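Side-chain contact in methionyl-tRNA formyltransferase (Clostridium thermocellum, PDB 1ZGH), which probably transfers a formyl group from 10-formyltetrahydrofolate to the methionine of initiator methionyl-tRNA: residues A[166-169]-A[170-174]. Numbering follows the deposited sequence.
Sequences IIFN and DMIPE
The Phe-168 ring carries Ile-172 CD1 over one face: the methyl lies 4.1 Å from Phe-168 CE1 and equally near Phe-168 CD1, so it sits toward the CD1-CE1 side of the ring, while the two side chains run alongside each other in the same direction. The Phe-168 side chain also meets Asn-45, Ala-46 and Phe-49 of helix 40-52. The same Ile-172 methyl meets Ile-167 CG2 at 3.8 Å and so touches two residues of the preceding turn. With CG1 anti to its carbonyl carbon (chi1 -73°), Ile-172 sends its longer branch back along the helix to reach them.

Selenomethionine Met-171 bends at chi3 (85°), and its SE touches both Ile-166 CG2 (4.1 Å) and Ile-167 CG1 (4.2 Å), crossing each chain at a slant.

Ile-166 O accepts two N-H groups: Met-171 N, at 3.1 Å and in the carbonyl plane, and Asp-170 N, a more bent bond from above that plane. Ile-172 N reaches Ile-167 O at 2.8 Å, with an N-H...O angle of 169°. The i to i+5 bonds, from Met-171 N and Ile-172 N, mark a wider pi-type turn. Just beyond it stands Pro-173, which has no N-H to give; its CD instead abuts Phe-168 O at 3.3 Å, where the helix kinks.

Asp-170 OD1 and Glu-174 OE1 both form salt bridges with Arg-148 of strand 144-151. Helix 156-178 lies against the mixed sheet, with Ile-167, Met-171 and Ile-172 on Phe-103 of strand 100-104, and Ile-166 and Met-171 on Ile-130 of strand 127-134.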
# COMPACT_ATOMS: atom_id res chain seq x y z
N ILE A 166 -6.13 -5.77 8.15
CA ILE A 166 -5.86 -7.17 7.79
C ILE A 166 -4.39 -7.54 8.03
O ILE A 166 -4.09 -8.62 8.55
CB ILE A 166 -6.29 -7.46 6.31
CG1 ILE A 166 -7.82 -7.36 6.22
CG2 ILE A 166 -5.77 -8.85 5.83
CD1 ILE A 166 -8.44 -7.36 4.77
N ILE A 167 -3.49 -6.64 7.67
CA ILE A 167 -2.08 -6.89 7.77
C ILE A 167 -1.66 -7.03 9.25
O ILE A 167 -0.95 -7.98 9.65
CB ILE A 167 -1.27 -5.80 7.06
CG1 ILE A 167 -1.39 -5.99 5.54
CG2 ILE A 167 0.22 -5.85 7.46
CD1 ILE A 167 -0.87 -4.78 4.71
N PHE A 168 -2.12 -6.08 10.05
CA PHE A 168 -1.73 -6.03 11.46
C PHE A 168 -2.47 -7.01 12.37
O PHE A 168 -1.85 -7.52 13.32
CB PHE A 168 -1.86 -4.61 12.03
CG PHE A 168 -0.69 -3.72 11.66
CD1 PHE A 168 0.49 -3.80 12.38
CD2 PHE A 168 -0.76 -2.83 10.60
CE1 PHE A 168 1.59 -3.00 12.06
CE2 PHE A 168 0.32 -2.01 10.26
CZ PHE A 168 1.52 -2.10 11.02
N ASN A 169 -3.73 -7.29 12.08
CA ASN A 169 -4.52 -8.15 12.98
C ASN A 169 -4.45 -9.61 12.60
O ASN A 169 -4.56 -10.46 13.46
CB ASN A 169 -5.97 -7.69 13.05
CG ASN A 169 -6.15 -6.33 13.75
OD1 ASN A 169 -5.19 -5.72 14.24
ND2 ASN A 169 -7.38 -5.87 13.81
N ASP A 170 -4.20 -9.91 11.33
CA ASP A 170 -4.23 -11.29 10.82
C ASP A 170 -2.87 -11.73 10.27
O ASP A 170 -2.29 -12.71 10.76
CB ASP A 170 -5.33 -11.41 9.76
CG ASP A 170 -5.41 -12.79 9.12
OD1 ASP A 170 -6.22 -12.94 8.17
OD2 ASP A 170 -4.68 -13.74 9.54
N MSE A 171 -2.34 -11.01 9.29
CA MSE A 171 -1.17 -11.48 8.56
C MSE A 171 0.14 -11.48 9.36
O MSE A 171 0.85 -12.49 9.37
CB MSE A 171 -1.02 -10.73 7.24
CG MSE A 171 -2.24 -10.88 6.35
SE MSE A 171 -2.00 -10.02 4.62
CE MSE A 171 -1.08 -11.47 3.66
N ILE A 172 0.47 -10.36 10.00
CA ILE A 172 1.67 -10.25 10.80
C ILE A 172 1.68 -11.28 11.95
O ILE A 172 2.64 -12.03 12.05
CB ILE A 172 1.97 -8.78 11.24
CG1 ILE A 172 2.48 -8.00 10.02
CG2 ILE A 172 3.07 -8.74 12.32
CD1 ILE A 172 2.75 -6.52 10.25
N PRO A 173 0.62 -11.37 12.77
CA PRO A 173 0.59 -12.44 13.80
C PRO A 173 0.80 -13.87 13.27
O PRO A 173 1.52 -14.67 13.88
CB PRO A 173 -0.80 -12.29 14.41
CG PRO A 173 -1.12 -10.86 14.21
CD PRO A 173 -0.58 -10.53 12.85
N GLU A 174 0.17 -14.19 12.15
CA GLU A 174 0.34 -15.51 11.52
C GLU A 174 1.77 -15.74 11.05
O GLU A 174 2.38 -16.79 11.35
CB GLU A 174 -0.62 -15.67 10.34
CG GLU A 174 -0.26 -16.86 9.44
CD GLU A 174 -1.40 -17.82 9.26
OE1 GLU A 174 -1.82 -18.05 8.11
OE2 GLU A 174 -1.88 -18.34 10.30